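Local coordinates for reticulocyte-binding protein 2a (Plasmodium vivax, PDB 4Z8N) that probably binds a receptor on red blood cells through this alpha-helical erythrocyte-binding domain, helping the malaria parasite to invade reticulocytes, at residues A[256-259]-A[260-264]; A[99-102]-A[103-106]; A[175-178]-A[179-182]; A[64-67]-A[68-71]. One frame throughout, in Å; residues are numbered along the deposited sequence.

Interaction 1 of 4, residues A[256-259]-A[260-264]; sequences SANF and YATYK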
loop_
_atom_site.group_PDB
_atom_site.type_symbol
_atom_site.label_atom_id
_atom_site.label_comp_id
_atom_site.label_asym_id
_atom_site.label_seq_id
_atom_site.Cartn_x
_atom_site.Cartn_y
_atom_site.Cartn_z
ATOM N N SER A 256 14.887 12.314 6.858
ATOM C CA SER A 256 13.612 12.977 7.111
ATOM C C SER A 256 12.613 12.716 5.996
ATOM O O SER A 256 11.471 12.331 6.248
ATOM C CB SER A 256 13.815 14.484 7.272
ATOM O OG SER A 256 14.664 14.762 8.366
ATOM N N ALA A 257 13.051 12.938 4.762
ATOM C CA ALA A 257 12.187 12.784 3.602
ATOM C C ALA A 257 11.772 11.329 3.418
ATOM O O ALA A 257 10.640 11.048 3.031
ATOM C CB ALA A 257 12.881 13.302 2.353
ATOM N N ASN A 258 12.688 10.411 3.704
ATOM C CA ASN A 258 12.405 8.986 3.565
ATOM C C ASN A 258 11.392 8.495 4.598
ATOM O O ASN A 258 10.531 7.675 4.292
ATOM C CB ASN A 258 13.700 8.175 3.671
ATOM C CG ASN A 258 13.478 6.694 3.448
ATOM O OD1 ASN A 258 13.233 6.254 2.324
ATOM N ND2 ASN A 258 13.567 5.914 4.519
ATOM N N PHE A 259 11.498 9.000 5.822
ATOM C CA PHE A 259 10.541 8.655 6.870
ATOM C C PHE A 259 9.135 9.144 6.525
ATOM O O PHE A 259 8.152 8.424 6.720
ATOM C CB PHE A 259 10.984 9.241 8.215
ATOM C CG PHE A 259 12.109 8.484 8.864
ATOM C CD1 PHE A 259 12.199 7.107 8.738
ATOM C CD2 PHE A 259 13.076 9.149 9.599
ATOM C CE1 PHE A 259 13.232 6.409 9.335
ATOM C CE2 PHE A 259 14.113 8.456 10.195
ATOM C CZ PHE A 259 14.190 7.086 10.064
ATOM N N TYR A 260 9.035 10.364 6.008
ATOM C CA TYR A 260 7.727 10.912 5.665
ATOM C C TYR A 260 7.162 10.259 4.405
ATOM O O TYR A 260 5.961 10.002 4.320
ATOM C CB TYR A 260 7.791 12.429 5.478
ATOM C CG TYR A 260 6.470 13.008 5.019
ATOM C CD1 TYR A 260 5.368 13.027 5.865
ATOM C CD2 TYR A 260 6.320 13.516 3.733
ATOM C CE1 TYR A 260 4.154 13.543 5.448
ATOM C CE2 TYR A 260 5.111 14.039 3.308
ATOM C CZ TYR A 260 4.032 14.048 4.170
ATOM O OH TYR A 260 2.827 14.562 3.753
ATOM N N ALA A 261 8.027 9.992 3.431
ATOM C CA ALA A 261 7.599 9.344 2.193
ATOM C C ALA A 261 7.030 7.958 2.480
ATOM O O ALA A 261 6.042 7.548 1.873
ATOM C CB ALA A 261 8.753 9.250 1.210
ATOM N N THR A 262 7.660 7.251 3.413
ATOM C CA THR A 262 7.194 5.938 3.848
ATOM C C THR A 262 5.825 6.042 4.512
ATOM O O THR A 262 4.923 5.249 4.237
ATOM C CB THR A 262 8.192 5.289 4.824
ATOM O OG1 THR A 262 9.435 5.065 4.150
ATOM C CG2 THR A 262 7.659 3.959 5.347
ATOM N N TYR A 263 5.683 7.030 5.389
ATOM C CA TYR A 263 4.420 7.302 6.059
ATOM C C TYR A 263 3.322 7.642 5.054
ATOM O O TYR A 263 2.229 7.075 5.095
ATOM C CB TYR A 263 4.599 8.445 7.065
ATOM C CG TYR A 263 3.312 9.004 7.627
ATOM C CD1 TYR A 263 2.687 8.405 8.713
ATOM C CD2 TYR A 263 2.729 10.142 7.082
ATOM C CE1 TYR A 263 1.512 8.918 9.232
ATOM C CE2 TYR A 263 1.557 10.660 7.593
ATOM C CZ TYR A 263 0.953 10.044 8.667
ATOM O OH TYR A 263 -0.212 10.560 9.178
ATOM N N LYS A 264 3.623 8.565 4.148
ATOM C CA LYS A 264 2.643 9.050 3.184
ATOM C C LYS A 264 2.227 7.972 2.183
ATOM O O LYS A 264 1.052 7.852 1.841
ATOM C CB LYS A 264 3.201 10.268 2.442
ATOM C CG LYS A 264 2.261 10.856 1.401
ATOM C CD LYS A 264 2.918 12.022 0.680
ATOM C CE LYS A 264 2.030 12.582 -0.415
ATOM N NZ LYS A 264 2.702 13.703 -1.133
#
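About two and a half turns of the long helix 246-297, in the alpha-helical erythrocyte-binding domain, bring Asn-258 and Thr-262 together through a side-chain hydroxyl that folds back on its own helix. Thr-262 OG1 donates to Asn-258 O at 2.8 Å, and the backbone Thr-262 N gives the same oxygen the usual i to i+4 bond at 3.0 Å. The two donors reach Asn-258 O from opposite faces of the carbonyl plane, the hydroxyl tilted 26° from it and the amide 34°, so neither displaces the other. With OG1 beside the backbone N (chi1 -63°), the hydroxyl is turned back over the preceding turn. On either side of this fork the helix runs regularly: Ala-261 N bonds to Ala-257 O at 2.8 Å and Tyr-263 N to Phe-259 O at 3.1 Å. The methyl of Ala-261 lies against that same Ala-257 carbonyl, CB to O 3.2 Å. Tyr-260 N pairs with Ser-256 O, while its ring leads away from this turn to stack on Tyr-158 of helix 149-162. Phe-259 leans the other way, onto Asn-231 and Val-232 of helix 199-237. Two bonds therefore grip one carbonyl oxygen of Asn-258, and the Thr-262 hydroxyl is satisfied within its own helix, with no need of a partner on another.

Interaction 2 of 4, residues A[99-102]-A[103-106]; sequences AKHN and EYKQ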
loop_
_atom_site.group_PDB
_atom_site.type_symbol
_atom_site.label_atom_id
_atom_site.label_comp_id
_atom_site.label_asym_id
_atom_site.label_seq_id
_atom_site.Cartn_x
_atom_site.Cartn_y
_atom_site.Cartn_z
ATOM N N ALA A 99 -14.389 -24.363 -9.845
ATOM C CA ALA A 99 -13.564 -24.094 -11.014
ATOM C C ALA A 99 -13.271 -22.600 -11.127
ATOM O O ALA A 99 -12.172 -22.196 -11.511
ATOM C CB ALA A 99 -14.246 -24.606 -12.276
ATOM N N LYS A 100 -14.262 -21.785 -10.781
ATOM C CA LYS A 100 -14.116 -20.336 -10.831
ATOM C C LYS A 100 -13.117 -19.854 -9.786
ATOM O O LYS A 100 -12.365 -18.907 -10.020
ATOM C CB LYS A 100 -15.467 -19.651 -10.618
ATOM C CG LYS A 100 -15.743 -18.522 -11.595
ATOM C CD LYS A 100 -15.937 -19.063 -13.001
ATOM C CE LYS A 100 -16.057 -17.940 -14.019
ATOM N NZ LYS A 100 -14.826 -17.100 -14.056
ATOM N N HIS A 101 -13.116 -20.508 -8.629
ATOM C CA HIS A 101 -12.170 -20.167 -7.578
ATOM C C HIS A 101 -10.762 -20.538 -8.015
ATOM O O HIS A 101 -9.807 -19.797 -7.777
ATOM C CB HIS A 101 -12.523 -20.873 -6.270
ATOM C CG HIS A 101 -11.638 -20.486 -5.127
ATOM N ND1 HIS A 101 -11.863 -19.364 -4.359
ATOM C CD2 HIS A 101 -10.519 -21.064 -4.630
ATOM C CE1 HIS A 101 -10.923 -19.271 -3.434
ATOM N NE2 HIS A 101 -10.097 -20.290 -3.576
ATOM N N ASN A 102 -10.642 -21.696 -8.655
ATOM C CA ASN A 102 -9.375 -22.130 -9.222
ATOM C C ASN A 102 -8.871 -21.116 -10.249
ATOM O O ASN A 102 -7.682 -20.799 -10.300
ATOM C CB ASN A 102 -9.529 -23.513 -9.854
ATOM C CG ASN A 102 -8.202 -24.133 -10.232
ATOM O OD1 ASN A 102 -7.527 -24.736 -9.398
ATOM N ND2 ASN A 102 -7.825 -23.997 -11.496
ATOM N N GLU A 103 -9.793 -20.600 -11.055
ATOM C CA GLU A 103 -9.480 -19.584 -12.053
ATOM C C GLU A 103 -9.028 -18.278 -11.396
ATOM O O GLU A 103 -8.121 -17.604 -11.887
ATOM C CB GLU A 103 -10.699 -19.336 -12.945
ATOM C CG GLU A 103 -10.445 -18.423 -14.131
ATOM C CD GLU A 103 -11.624 -18.379 -15.087
ATOM O OE1 GLU A 103 -12.586 -19.149 -14.880
ATOM O OE2 GLU A 103 -11.589 -17.576 -16.044
ATOM N N TYR A 104 -9.671 -17.934 -10.283
ATOM C CA TYR A 104 -9.337 -16.734 -9.526
ATOM C C TYR A 104 -7.885 -16.748 -9.046
ATOM O O TYR A 104 -7.188 -15.740 -9.137
ATOM C CB TYR A 104 -10.285 -16.583 -8.335
ATOM C CG TYR A 104 -9.724 -15.758 -7.197
ATOM C CD1 TYR A 104 -9.754 -14.369 -7.235
ATOM C CD2 TYR A 104 -9.167 -16.370 -6.081
ATOM C CE1 TYR A 104 -9.241 -13.615 -6.195
ATOM C CE2 TYR A 104 -8.653 -15.625 -5.040
ATOM C CZ TYR A 104 -8.691 -14.250 -5.102
ATOM O OH TYR A 104 -8.178 -13.510 -4.060
ATOM N N LYS A 105 -7.439 -17.893 -8.539
ATOM C CA LYS A 105 -6.065 -18.042 -8.069
ATOM C C LYS A 105 -5.058 -17.788 -9.186
ATOM O O LYS A 105 -4.084 -17.060 -9.002
ATOM C CB LYS A 105 -5.842 -19.440 -7.489
ATOM C CG LYS A 105 -6.627 -19.737 -6.225
ATOM C CD LYS A 105 -6.524 -21.217 -5.874
ATOM C CE LYS A 105 -7.079 -21.510 -4.491
ATOM N NZ LYS A 105 -7.061 -22.968 -4.179
ATOM N N GLN A 106 -5.297 -18.397 -10.344
ATOM C CA GLN A 106 -4.424 -18.224 -11.498
ATOM C C GLN A 106 -4.409 -16.767 -11.944
ATOM O O GLN A 106 -3.354 -16.201 -12.229
ATOM C CB GLN A 106 -4.871 -19.127 -12.648
ATOM C CG GLN A 106 -4.867 -20.610 -12.303
ATOM C CD GLN A 106 -5.638 -21.450 -13.305
ATOM O OE1 GLN A 106 -6.558 -20.964 -13.965
ATOM N NE2 GLN A 106 -5.264 -22.719 -13.426
#
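Lys-100 and Tyr-104, like Ala-99 and Glu-103, are joined by regular i to i+4 backbone bonds of helix 94-115, with Tyr-104 N to Lys-100 O and Glu-103 N to Ala-99 O both at 2.9 Å; the last bond of the series, Gln-106 N to Asn-102 O, is weak at 3.4 Å. A salt bridge spans three residues: Lys-100 NZ meets Glu-103 OE1 at 3.1 Å, a weak bond as hydrogen bonds go. The two side chains lie alongside one another and point the same way, Glu-103 extended and the lysine bent twice, at chi2 (68°) and chi4 (61°), which swings its ammonium round to the carboxylate. His-101 meets the aliphatic end of Lys-105, one turn further along the helix, whose CE comes to 3.4 Å from His-101 NE2. Lys-105 NZ lies in the ring plane at the edge, 4.1 Å from His-101 NE2, a closeness that would probably disfavour a protonated imidazole. The ring of Tyr-104 lies obliquely to the same imidazole, with planes at 38° and centroids 5.7 Å apart. Lys-100 and Tyr-104 also look across to helix 71-85, where both touch Thr-80, the lysine adding Leu-84 and the tyrosine Leu-77. Tyr-104 further makes an edge-to-face contact with Phe-206 of helix 199-237, so this side of helix 94-115 packs inward while Asn-102 and Gln-106 remain at the surface.

Interaction 3 of 4, residues A[175-178]-A[179-182]; sequences STLK and ASLQ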
loop_
_atom_site.group_PDB
_atom_site.type_symbol
_atom_site.label_atom_id
_atom_site.label_comp_id
_atom_site.label_asym_id
_atom_site.label_seq_id
_atom_site.Cartn_x
_atom_site.Cartn_y
_atom_site.Cartn_z
ATOM N N SER A 175 -7.462 -5.165 13.751
ATOM C CA SER A 175 -7.248 -6.226 14.729
ATOM C C SER A 175 -8.565 -6.823 15.226
ATOM O O SER A 175 -8.690 -8.038 15.383
ATOM C CB SER A 175 -6.436 -5.688 15.908
ATOM O OG SER A 175 -6.351 -6.639 16.954
ATOM N N THR A 176 -9.545 -5.960 15.469
ATOM C CA THR A 176 -10.828 -6.399 16.002
ATOM C C THR A 176 -11.650 -7.116 14.931
ATOM O O THR A 176 -12.296 -8.130 15.204
ATOM C CB THR A 176 -11.624 -5.211 16.575
ATOM O OG1 THR A 176 -10.869 -4.605 17.628
ATOM C CG2 THR A 176 -12.947 -5.670 17.137
ATOM N N LEU A 177 -11.610 -6.598 13.710
ATOM C CA LEU A 177 -12.313 -7.233 12.603
ATOM C C LEU A 177 -11.674 -8.574 12.256
ATOM O O LEU A 177 -12.372 -9.546 11.968
ATOM C CB LEU A 177 -12.332 -6.320 11.377
ATOM C CG LEU A 177 -13.209 -6.800 10.218
ATOM C CD1 LEU A 177 -14.651 -6.957 10.679
ATOM C CD2 LEU A 177 -13.121 -5.841 9.041
ATOM N N LYS A 178 -10.344 -8.622 12.288
ATOM C CA LYS A 178 -9.620 -9.865 12.033
ATOM C C LYS A 178 -10.069 -10.969 12.980
ATOM O O LYS A 178 -10.305 -12.100 12.558
ATOM C CB LYS A 178 -8.114 -9.644 12.167
ATOM C CG LYS A 178 -7.265 -10.871 11.887
ATOM C CD LYS A 178 -5.792 -10.533 12.052
ATOM C CE LYS A 178 -4.902 -11.694 11.661
ATOM N NZ LYS A 178 -3.463 -11.339 11.805
ATOM N N ALA A 179 -10.193 -10.629 14.260
ATOM C CA ALA A 179 -10.609 -11.591 15.269
ATOM C C ALA A 179 -12.003 -12.146 14.975
ATOM O O ALA A 179 -12.227 -13.348 15.087
ATOM C CB ALA A 179 -10.570 -10.954 16.653
ATOM N N SER A 180 -12.933 -11.274 14.592
ATOM C CA SER A 180 -14.296 -11.711 14.296
ATOM C C SER A 180 -14.328 -12.585 13.043
ATOM O O SER A 180 -15.138 -13.510 12.941
ATOM C CB SER A 180 -15.239 -10.511 14.137
ATOM O OG SER A 180 -14.854 -9.684 13.054
ATOM N N LEU A 181 -13.437 -12.300 12.098
ATOM C CA LEU A 181 -13.320 -13.112 10.891
ATOM C C LEU A 181 -12.755 -14.490 11.213
ATOM O O LEU A 181 -13.152 -15.486 10.614
ATOM C CB LEU A 181 -12.440 -12.416 9.855
ATOM C CG LEU A 181 -13.038 -11.178 9.181
ATOM C CD1 LEU A 181 -12.001 -10.505 8.302
ATOM C CD2 LEU A 181 -14.283 -11.538 8.371
ATOM N N GLN A 182 -11.827 -14.544 12.164
ATOM C CA GLN A 182 -11.232 -15.813 12.562
ATOM C C GLN A 182 -12.263 -16.670 13.294
ATOM O O GLN A 182 -12.257 -17.898 13.188
ATOM C CB GLN A 182 -9.993 -15.577 13.428
ATOM C CG GLN A 182 -8.817 -14.999 12.644
ATOM C CD GLN A 182 -7.656 -14.585 13.530
ATOM O OE1 GLN A 182 -7.846 -14.172 14.675
ATOM N NE2 GLN A 182 -6.442 -14.698 13.002
#
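The carbonyl oxygen of Leu-177 takes two hydrogen bonds from the turn that follows it. Leu-181 N reaches Leu-177 O at 3.0 Å in the regular i to i+4 manner, and Ser-180 OG donates to the same oxygen at 2.7 Å. The amide comes closer to the line of the carbonyl, at a C=O...N angle of 158°, than the hydroxyl, which arrives from well to the side, at 118°. Ser-180 can do this because its OG sits between the backbone N and the carbonyl carbon (chi1 62°), a torsion that folds the hydroxyl back to a carbonyl three residues earlier. The remaining backbone bonds are ordinary, Gln-182 N to Lys-178 O being 2.9 Å and Ser-180 N to Thr-176 O longer at 3.3 Å.

Apolar contact is lighter: Leu-177 CG and Leu-181 CD1 are 4.3 Å apart. A third kind of contact is mixed. Leu-177 CD1 passes 3.6 Å from Ser-180 OG, so the leucine branch lies beside the hydroxyl that its own carbonyl receives. Lys-178, fully extended, crosses Gln-182 at a slant, with its CE 3.6 Å from the amide nitrogen NE2.

Within the helical bundle, helix 168-194 turns Leu-177 and Leu-181 toward its neighbours. Leu-181 packs on Met-211, Leu-212 and Ile-215 of helix 199-237 and on Leu-284 of helix 246-297, while Leu-177 touches Leu-277 of that last helix. Lys-178 rests on Ile-215 and forms a long, weak ion pair with Glu-219, both on helix 199-237.

Interaction 4 of 4, residues A[64-67]-A[68-71]; sequences QNQI and NSCV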
loop_
_atom_site.group_PDB
_atom_site.type_symbol
_atom_site.label_atom_id
_atom_site.label_comp_id
_atom_site.label_asym_id
_atom_site.label_seq_id
_atom_site.Cartn_x
_atom_site.Cartn_y
_atom_site.Cartn_z
ATOM N N GLN A 64 3.895 3.436 -15.393
ATOM C CA GLN A 64 2.479 3.709 -15.596
ATOM C C GLN A 64 1.938 2.966 -16.815
ATOM O O GLN A 64 0.826 2.437 -16.784
ATOM C CB GLN A 64 2.248 5.213 -15.746
ATOM C CG GLN A 64 0.846 5.663 -15.380
ATOM C CD GLN A 64 0.847 6.905 -14.512
ATOM O OE1 GLN A 64 1.804 7.681 -14.521
ATOM N NE2 GLN A 64 -0.226 7.097 -13.753
ATOM N N ASN A 65 2.729 2.927 -17.883
ATOM C CA ASN A 65 2.346 2.203 -19.089
ATOM C C ASN A 65 2.243 0.705 -18.834
ATOM O O ASN A 65 1.344 0.038 -19.348
ATOM C CB ASN A 65 3.339 2.470 -20.222
ATOM C CG ASN A 65 3.301 3.907 -20.702
ATOM O OD1 ASN A 65 2.278 4.582 -20.593
ATOM N ND2 ASN A 65 4.420 4.382 -21.237
ATOM N N GLN A 66 3.170 0.180 -18.038
ATOM C CA GLN A 66 3.146 -1.230 -17.677
ATOM C C GLN A 66 1.883 -1.566 -16.886
ATOM O O GLN A 66 1.216 -2.562 -17.166
ATOM C CB GLN A 66 4.390 -1.605 -16.870
ATOM C CG GLN A 66 4.395 -3.050 -16.398
ATOM C CD GLN A 66 5.689 -3.438 -15.713
ATOM O OE1 GLN A 66 6.775 -3.069 -16.160
ATOM N NE2 GLN A 66 5.578 -4.186 -14.622
ATOM N N ILE A 67 1.558 -0.726 -15.905
ATOM C CA ILE A 67 0.357 -0.912 -15.099
ATOM C C ILE A 67 -0.891 -0.843 -15.974
ATOM O O ILE A 67 -1.851 -1.586 -15.764
ATOM C CB ILE A 67 0.254 0.141 -13.975
ATOM C CG1 ILE A 67 1.485 0.084 -13.072
ATOM C CG2 ILE A 67 -0.999 -0.085 -13.139
ATOM C CD1 ILE A 67 1.608 -1.203 -12.291
ATOM N N ASN A 68 -0.865 0.044 -16.965
ATOM C CA ASN A 68 -1.977 0.181 -17.899
ATOM C C ASN A 68 -2.177 -1.072 -18.746
ATOM O O ASN A 68 -3.296 -1.387 -19.147
ATOM C CB ASN A 68 -1.769 1.392 -18.813
ATOM C CG ASN A 68 -1.889 2.707 -18.071
ATOM O OD1 ASN A 68 -2.442 2.764 -16.972
ATOM N ND2 ASN A 68 -1.378 3.775 -18.674
ATOM N N SER A 69 -1.088 -1.784 -19.017
ATOM C CA SER A 69 -1.155 -3.002 -19.817
ATOM C C SER A 69 -1.699 -4.172 -18.999
ATOM O O SER A 69 -2.045 -5.216 -19.552
ATOM C CB SER A 69 0.225 -3.354 -20.380
ATOM O OG SER A 69 1.128 -3.691 -19.339
ATOM N N CYS A 70 -1.769 -3.990 -17.684
ATOM C CA CYS A 70 -2.247 -5.036 -16.787
ATOM C C CYS A 70 -3.746 -4.926 -16.540
ATOM O O CYS A 70 -4.339 -5.788 -15.892
ATOM C CB CYS A 70 -1.498 -4.982 -15.455
ATOM S SG CYS A 70 0.287 -5.173 -15.604
ATOM N N VAL A 71 -4.348 -3.859 -17.054
ATOM C CA VAL A 71 -5.774 -3.599 -16.862
ATOM C C VAL A 71 -6.692 -4.718 -17.388
ATOM O O VAL A 71 -7.615 -5.120 -16.675
ATOM C CB VAL A 71 -6.182 -2.252 -17.508
ATOM C CG1 VAL A 71 -7.694 -2.097 -17.533
ATOM C CG2 VAL A 71 -5.538 -1.098 -16.755
#
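Gln-66 and Ser-69 meet where the regular alpha-helical pattern of helix 42-69 gives way to shorter turns, just ahead of helix 71-85. Among the backbone bonds, Asn-68 N to Gln-64 O is a normal i to i+4 bond at 2.9 Å. The next amide, Ser-69 N, is shared: it makes weak bonds to both Asn-65 O and Gln-66 O, each 3.1 Å. Cys-70 N then bonds to Ile-67 O, three residues back, at 3.1 Å. Its donor stands 68° out of the carbonyl plane, so the lone pairs are not addressed. This change from four-residue to three-residue spacing is what is seen as a helix nears its C-terminal end.

Side-chain polar contacts follow the same turn. Ser-69 OG lies between its backbone N and carbonyl carbon (chi1 66°), which directs it to Gln-66 O at 2.5 Å, shorter than such a bond should be, so the exact length is doubtful. Asn-68 folds back over the previous turn, with CG 3.0 Å from Gln-64 O, but neither end of its amide bonds to that oxygen. The amide of Gln-66 is held elsewhere, by Tyr-122 and Asn-118 at OE1 and by the carbonyls of Ala-117 and Cys-114 at NE2.

Covalent and apolar links tie the turn to its surroundings. Ile-67 packs on Val-115 of helix 94-115 and on Phe-24 of a loop, and Cys-70 is joined to Cys-114, also on helix 94-115, by a disulfide. With Cys-70 SG beside its own backbone N, the sulfur comes to 3.2 Å from Gln-66 O.

All four contacts are local, each within a helix or at its end, and none touches another. Interaction 1 is buried; interactions 2, 3 and 4 are at the surface. Interactions 1 and 2 lie on opposite sides of the chain's centre, as do 3 and 4. Helix 199-237 packs against interactions 1, 2 and 3, helix 246-297 carries interaction 1 and packs on both leucines of interaction 3, and helix 94-115 carries interaction 2 and holds the disulfide partner of interaction 4. A hydroxyl bonded to a carbonyl recurs in 1, 3 and 4, spanning four residues in the first, three in the others, whereas interaction 2 has a Lys-Glu salt bridge and an imidazole beside lysine and tyrosine.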